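Local coordinates for protein enoyl-CoA hydratase (Mycobacterium smegmatis, PDB 3PE8) that probably catalyses the reversible addition of water across the double bond of enoyl-CoA thioesters, as a zinc-containing member of the enoyl-CoA hydratase/isomerase family, at residues 25-28 with 29-33; 153-156 with 157-161; 165-168 with 169-172. All coordinates share one frame; numbering follows the deposited sequence.

Interaction 1. Residues 25-28 with 29-33; sequences NRPQ and SRNAL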
loop_
_atom_site.group_PDB
_atom_site.type_symbol
_atom_site.label_atom_id
_atom_site.label_comp_id
_atom_site.label_asym_id
_atom_site.label_seq_id
_atom_site.Cartn_x
_atom_site.Cartn_y
_atom_site.Cartn_z
ATOM N N ASN A 25 30.279 -3.895 24.213
ATOM C CA ASN A 25 31.237 -4.171 25.273
ATOM C C ASN A 25 31.027 -3.297 26.525
ATOM O O ASN A 25 31.942 -2.580 26.979
ATOM C CB ASN A 25 32.698 -4.053 24.753
ATOM C CG ASN A 25 33.703 -4.656 25.719
ATOM O OD1 ASN A 25 33.439 -5.713 26.326
ATOM N ND2 ASN A 25 34.845 -3.987 25.883
ATOM N N ARG A 26 29.812 -3.361 27.062
ATOM C CA ARG A 26 29.540 -2.778 28.371
ATOM C C ARG A 26 28.897 -3.851 29.232
ATOM O O ARG A 26 27.786 -3.668 29.728
ATOM C CB ARG A 26 28.633 -1.534 28.290
ATOM C CG ARG A 26 29.170 -0.390 27.426
ATOM C CD ARG A 26 28.202 0.747 27.406
ATOM N NE ARG A 26 28.152 1.419 28.715
ATOM C CZ ARG A 26 27.068 1.664 29.451
ATOM N NH1 ARG A 26 25.843 1.285 29.067
ATOM N NH2 ARG A 26 27.210 2.328 30.598
ATOM N N PRO A 27 29.615 -4.961 29.456
ATOM C CA PRO A 27 28.960 -6.052 30.185
ATOM C C PRO A 27 28.605 -5.680 31.621
ATOM O O PRO A 27 27.645 -6.223 32.186
ATOM C CB PRO A 27 29.992 -7.188 30.125
ATOM C CG PRO A 27 31.286 -6.538 29.818
ATOM C CD PRO A 27 30.947 -5.357 28.968
ATOM N N GLN A 28 29.356 -4.763 32.218
ATOM C CA GLN A 28 29.070 -4.289 33.563
ATOM C C GLN A 28 27.690 -3.634 33.667
ATOM O O GLN A 28 27.165 -3.473 34.766
ATOM C CB GLN A 28 30.186 -3.318 34.017
ATOM C CG GLN A 28 30.220 -1.975 33.237
ATOM C CD GLN A 28 30.917 -1.965 31.842
ATOM O OE1 GLN A 28 31.359 -2.996 31.285
ATOM N NE2 GLN A 28 31.048 -0.745 31.300
ATOM N N SER A 29 27.114 -3.243 32.520
ATOM C CA SER A 29 25.805 -2.609 32.388
ATOM C C SER A 29 24.898 -3.397 31.424
ATOM O O SER A 29 23.968 -2.850 30.799
ATOM C CB SER A 29 25.969 -1.174 31.875
ATOM O OG SER A 29 26.675 -0.407 32.837
ATOM N N ARG A 30 25.161 -4.700 31.300
ATOM C CA ARG A 30 24.351 -5.591 30.436
ATOM C C ARG A 30 24.309 -5.116 28.981
ATOM O O ARG A 30 23.314 -5.336 28.273
ATOM C CB ARG A 30 22.938 -5.752 31.000
ATOM C CG ARG A 30 22.916 -6.380 32.338
ATOM C CD ARG A 30 21.485 -6.438 32.872
ATOM N NE ARG A 30 21.432 -7.239 34.074
ATOM C CZ ARG A 30 21.498 -6.771 35.313
ATOM N NH1 ARG A 30 21.591 -5.461 35.553
ATOM N NH2 ARG A 30 21.460 -7.637 36.328
ATOM N N ASN A 31 25.411 -4.527 28.535
ATOM C CA ASN A 31 25.557 -3.984 27.204
ATOM C C ASN A 31 24.466 -2.984 26.868
ATOM O O ASN A 31 24.087 -2.843 25.705
ATOM C CB ASN A 31 25.613 -5.129 26.172
ATOM C CG ASN A 31 26.852 -5.984 26.335
ATOM O OD1 ASN A 31 27.892 -5.493 26.814
ATOM N ND2 ASN A 31 26.741 -7.270 25.989
ATOM N N ALA A 32 23.984 -2.272 27.878
ATOM C CA ALA A 32 22.967 -1.241 27.676
ATOM C C ALA A 32 23.497 -0.179 26.706
ATOM O O ALA A 32 24.701 0.174 26.705
ATOM C CB ALA A 32 22.539 -0.627 29.022
ATOM N N LEU A 33 22.591 0.323 25.872
ATOM C CA LEU A 33 22.935 1.272 24.819
ATOM C C LEU A 33 22.917 2.701 25.362
ATOM O O LEU A 33 21.902 3.427 25.301
ATOM C CB LEU A 33 21.970 1.126 23.652
ATOM C CG LEU A 33 21.941 -0.272 23.055
ATOM C CD1 LEU A 33 20.853 -0.354 22.012
ATOM C CD2 LEU A 33 23.286 -0.748 22.490
#

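Interaction 2. Residues 153-156 with 157-161; sequences ARRM and SLTGD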
loop_
_atom_site.group_PDB
_atom_site.type_symbol
_atom_site.label_atom_id
_atom_site.label_comp_id
_atom_site.label_asym_id
_atom_site.label_seq_id
_atom_site.Cartn_x
_atom_site.Cartn_y
_atom_site.Cartn_z
ATOM N N ALA A 153 4.169 -12.165 18.832
ATOM C CA ALA A 153 4.617 -10.795 19.090
ATOM C C ALA A 153 3.720 -10.107 20.127
ATOM O O ALA A 153 4.214 -9.444 21.040
ATOM C CB ALA A 153 4.669 -9.953 17.783
ATOM N N ARG A 154 2.404 -10.274 19.980
ATOM C CA ARG A 154 1.477 -9.689 20.922
ATOM C C ARG A 154 1.648 -10.303 22.299
ATOM O O ARG A 154 1.699 -9.572 23.298
ATOM C CB ARG A 154 0.037 -9.770 20.413
ATOM C CG ARG A 154 -0.158 -8.891 19.164
ATOM C CD ARG A 154 -1.567 -8.866 18.641
ATOM N NE ARG A 154 -1.643 -8.215 17.322
ATOM C CZ ARG A 154 -2.740 -8.099 16.605
ATOM N NH1 ARG A 154 -3.905 -8.488 17.072
ATOM N NH2 ARG A 154 -2.668 -7.555 15.389
ATOM N N ARG A 155 1.820 -11.621 22.375
ATOM C CA ARG A 155 2.043 -12.270 23.653
ATOM C C ARG A 155 3.328 -11.714 24.297
ATOM O O ARG A 155 3.327 -11.393 25.492
ATOM C CB ARG A 155 2.088 -13.801 23.498
ATOM C CG ARG A 155 2.258 -14.540 24.808
ATOM C CD ARG A 155 2.163 -16.038 24.600
ATOM N NE ARG A 155 2.622 -16.710 25.806
ATOM C CZ ARG A 155 2.244 -17.908 26.213
ATOM N NH1 ARG A 155 1.348 -18.631 25.564
ATOM N NH2 ARG A 155 2.737 -18.378 27.354
ATOM N N MET A 156 4.428 -11.652 23.553
ATOM C CA MET A 156 5.670 -11.092 24.082
ATOM C C MET A 156 5.505 -9.676 24.615
ATOM O O MET A 156 5.895 -9.352 25.747
ATOM C CB MET A 156 6.756 -11.116 23.010
ATOM C CG MET A 156 7.270 -12.496 22.712
ATOM S SD MET A 156 8.466 -12.614 21.388
ATOM C CE MET A 156 9.871 -11.772 22.158
ATOM N N SER A 157 4.933 -8.808 23.805
ATOM C CA SER A 157 4.830 -7.387 24.165
ATOM C C SER A 157 3.909 -7.117 25.340
ATOM O O SER A 157 4.157 -6.231 26.159
ATOM C CB SER A 157 4.373 -6.569 22.979
ATOM O OG SER A 157 5.390 -6.523 21.998
ATOM N N LEU A 158 2.836 -7.903 25.447
ATOM C CA LEU A 158 1.861 -7.643 26.495
ATOM C C LEU A 158 2.215 -8.336 27.829
ATOM O O LEU A 158 1.832 -7.840 28.885
ATOM C CB LEU A 158 0.469 -8.038 26.028
ATOM C CG LEU A 158 0.058 -7.356 24.719
ATOM C CD1 LEU A 158 -1.304 -7.920 24.284
ATOM C CD2 LEU A 158 0.153 -5.790 24.810
ATOM N N THR A 159 2.932 -9.468 27.772
ATOM C CA THR A 159 3.381 -10.164 28.990
ATOM C C THR A 159 4.715 -9.672 29.512
ATOM O O THR A 159 4.914 -9.649 30.728
ATOM C CB THR A 159 3.478 -11.704 28.823
ATOM O OG1 THR A 159 4.519 -12.009 27.885
ATOM C CG2 THR A 159 2.111 -12.367 28.417
ATOM N N GLY A 160 5.622 -9.310 28.610
ATOM C CA GLY A 160 7.009 -9.031 28.941
ATOM C C GLY A 160 7.852 -10.260 29.215
ATOM O O GLY A 160 9.002 -10.131 29.654
ATOM N N ASP A 161 7.294 -11.452 28.991
ATOM C CA ASP A 161 7.974 -12.707 29.311
ATOM C C ASP A 161 9.070 -13.011 28.273
ATOM O O ASP A 161 8.998 -12.628 27.087
ATOM C CB ASP A 161 7.006 -13.913 29.260
ATOM C CG ASP A 161 5.923 -13.926 30.334
ATOM O OD1 ASP A 161 6.052 -13.318 31.421
ATOM O OD2 ASP A 161 4.925 -14.651 30.048
HETATM O O HOH W 1 4.719 -15.485 27.143
HETATM O O HOH W 2 8.542 -10.292 25.915
#

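Interaction 3. Residues 165-168 with 169-172; sequences AQDA and LRAG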
loop_
_atom_site.group_PDB
_atom_site.type_symbol
_atom_site.label_atom_id
_atom_site.label_comp_id
_atom_site.label_asym_id
_atom_site.label_seq_id
_atom_site.Cartn_x
_atom_site.Cartn_y
_atom_site.Cartn_z
ATOM N N ALA A 165 15.419 -19.555 23.232
ATOM C CA ALA A 165 16.094 -19.754 21.946
ATOM C C ALA A 165 15.383 -20.804 21.093
ATOM O O ALA A 165 15.240 -20.592 19.877
ATOM C CB ALA A 165 17.589 -20.131 22.142
ATOM N N GLN A 166 14.955 -21.910 21.704
ATOM C CA GLN A 166 14.285 -22.959 20.938
ATOM C C GLN A 166 12.957 -22.475 20.397
ATOM O O GLN A 166 12.591 -22.801 19.260
ATOM C CB GLN A 166 14.140 -24.240 21.753
ATOM C CG GLN A 166 15.484 -24.961 21.846
ATOM C CD GLN A 166 16.047 -25.500 20.465
ATOM O OE1 GLN A 166 15.294 -25.910 19.547
ATOM N NE2 GLN A 166 17.374 -25.524 20.343
ATOM N N ASP A 167 12.227 -21.718 21.204
ATOM C CA ASP A 167 10.949 -21.173 20.729
ATOM C C ASP A 167 11.171 -20.120 19.660
ATOM O O ASP A 167 10.365 -20.038 18.699
ATOM C CB ASP A 167 10.077 -20.658 21.896
ATOM C CG ASP A 167 9.438 -21.812 22.733
ATOM O OD1 ASP A 167 9.537 -23.008 22.334
ATOM O OD2 ASP A 167 8.841 -21.513 23.801
ATOM N N ALA A 168 12.264 -19.354 19.754
ATOM C CA ALA A 168 12.633 -18.374 18.726
ATOM C C ALA A 168 12.920 -19.072 17.394
ATOM O O ALA A 168 12.496 -18.601 16.329
ATOM C CB ALA A 168 13.870 -17.517 19.165
ATOM N N LEU A 169 13.581 -20.234 17.470
ATOM C CA LEU A 169 13.854 -21.043 16.261
ATOM C C LEU A 169 12.526 -21.561 15.656
ATOM O O LEU A 169 12.300 -21.414 14.420
ATOM C CB LEU A 169 14.808 -22.191 16.595
ATOM C CG LEU A 169 15.194 -23.091 15.419
ATOM C CD1 LEU A 169 15.991 -22.359 14.329
ATOM C CD2 LEU A 169 15.980 -24.298 16.005
ATOM N N ARG A 170 11.650 -22.110 16.491
ATOM C CA ARG A 170 10.337 -22.640 16.040
ATOM C C ARG A 170 9.547 -21.539 15.347
ATOM O O ARG A 170 8.923 -21.753 14.296
ATOM C CB ARG A 170 9.559 -23.176 17.227
ATOM C CG ARG A 170 8.174 -23.707 16.857
ATOM C CD ARG A 170 7.484 -24.343 18.034
ATOM N NE ARG A 170 7.111 -23.353 19.037
ATOM C CZ ARG A 170 6.908 -23.612 20.337
ATOM N NH1 ARG A 170 7.048 -24.839 20.843
ATOM N NH2 ARG A 170 6.582 -22.617 21.149
ATOM N N ALA A 171 9.587 -20.341 15.923
ATOM C CA ALA A 171 8.808 -19.218 15.410
ATOM C C ALA A 171 9.371 -18.541 14.183
ATOM O O ALA A 171 8.640 -17.788 13.523
ATOM C CB ALA A 171 8.619 -18.143 16.520
ATOM N N GLY A 172 10.657 -18.738 13.884
ATOM C CA GLY A 172 11.317 -18.103 12.741
ATOM C C GLY A 172 12.106 -16.842 13.024
ATOM O O GLY A 172 12.589 -16.180 12.106
HETATM O O HOH W 3 7.797 -20.596 18.823
#

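Interaction 1. Residues 25-28 with 29-33
Arg-26 and Asn-31 hold this turn together through two backbone-linked hydrogen bonds. Arg-26 N gives its hydrogen to Asn-31 OD1 at 2.9 Å, and the donor sits only 18° from the amide's carbonyl plane; Asn-31 N returns a bond to Arg-26 O at 2.8 Å. That same oxygen takes a second hydrogen from Ser-29 N at 2.9 Å, the two donors arriving from opposite faces of the carbonyl. One residue on, Arg-30 N bonds Pro-27 O at 3.0 Å. The amide's other end, Asn-31 ND2, donates to the carbonyls of Ala-62 and Phe-66.

The Arg-26 guanidinium supplies the charged part of the contact. Its chain turns about the CG-CD bond (chi3 70°), bringing Arg-26 NH1 back to Ala-32 O at 2.8 Å, with that oxygen almost in the guanidinium plane. NH1 also forms a salt bridge with Asp-71.

Van der Waals packing adds Ser-29 CB, 3.5 Å above one face of the guanidinium and off toward its rim, while Pro-27 CD rests 3.7 Å from Asn-31 OD1. The arrangement is two successive 3-10 turns with an asparagine side chain bonded back to the backbone, in the loop that carries the crotonase-fold chain from strand 19-24 into helix 35-50.

Interaction 2. Residues 153-156 with 157-161
Thr-159 reaches back one helical turn to Arg-155, and its side chain can be followed atom by atom. Thr-159 CB lies 3.3 Å from Arg-155 O. From there the chain forks: with chi1 at 66°, OG1 is set between the backbone N and the carbonyl carbon, while CG2 takes the place beside the N. Thr-159 OG1 donates to Arg-155 O at 2.7 Å, and the same carbonyl receives the helical bond from Thr-159 N, the two donors coming from opposite faces of its plane. Thr-159 OG1 is also an acceptor, taking the hydrogen of Asp-161 N at 3.0 Å and 167°, which makes an ST turn. Thr-159 CG2, the methyl branch, also touches Arg-155 O and lies 4.2 Å from Arg-155 CG. One hydroxyl thus links the last helical turn to Asp-161, the second residue beyond the helix.

Gly-160, at positive phi, ends the helix with a bond from its N to Met-156 O at 2.9 Å. Two waters extend the join: water 1 accepts from Arg-155 NE and donates to Asp-161 OD2, and water 2 donates to both Met-156 O and Asp-161 O. Arg-155 and Asp-161 therefore meet through solvent, and the arginine's NH1 makes its salt bridge with Glu-176 of the second subunit.

Helix 150-159 is wedged between its own chain and that subunit. Ala-153 packs on helix 140-148, and Ser-157 OG bonds Asp-127 as well as Tyr-209 of the second subunit; the Ser-157 side chain is about 6 Å from that of His-129, a zinc ligand. Arg-154 crosses to Asp-115 of the second subunit, and Leu-158 packs against Pro-94 there.

Interaction 3. Residues 165-168 with 169-172
Leu-169, Arg-170 and Ala-171 each bond back four residues, to the carbonyls of Ala-165, Gln-166 and Asp-167, so the backbone is regular alpha-helix to its last turn. The Arg-170 N to Gln-166 O bond is 3.0 Å long and fairly straight. Gly-172 then leaves the helix with phi at 97°; its N makes a weak bond to Ala-168 O at 3.1 Å and also bonds Leu-169 O. These two bonds into the last turn, with the positive phi, define a Schellman motif, which closes helix 165-171 of this crotonase-like fold. At the start of the helix, Ser-164 OG bonds Asp-167 N.

Of the side chains, Asp-167 and Arg-170 run alongside each other on one flank. The bend of Arg-170 at chi3 (69°) folds its guanidinium over the aspartate, and the two flat groups stack with their planes 26° apart. Asp-167 OD1 lies 3.0 Å above the guanidinium plane and 3.2 Å from Arg-170 NH2, a salt bridge held by charge alone, since no N-H points at the oxygen. Water 3 bridges the arginine to the backbone, accepting from Arg-170 NE at 2.8 Å and donating to Asp-167 O. Elsewhere on the helix, Gln-166 and Leu-169 lie side by side, with Gln-166 OE1 4.0 Å from Leu-169 CD2. Both touch Val-177 of strand 177-178, while Leu-169 also packs on Arg-170 of a third subunit.

From the N terminus, interaction 1 comes first, closing a short turn between strand 19-24 and helix 35-50. About 120 residues later, interaction 2 ends helix 150-159, which lies against helix 140-148. Interaction 3 follows almost at once, spanning helix 165-171 just after the short strand 163-164 and setting that helix against strand 177-178. The three lie in series; none crosses or encloses another. Interactions 2 and 3 have centres 15 Å apart, and interaction 1 is more distant from both. Residues 153-161 face a second subunit broadly, residues 165-172 touch two neighbouring copies more lightly, and residues 25-33 remain within their own chain.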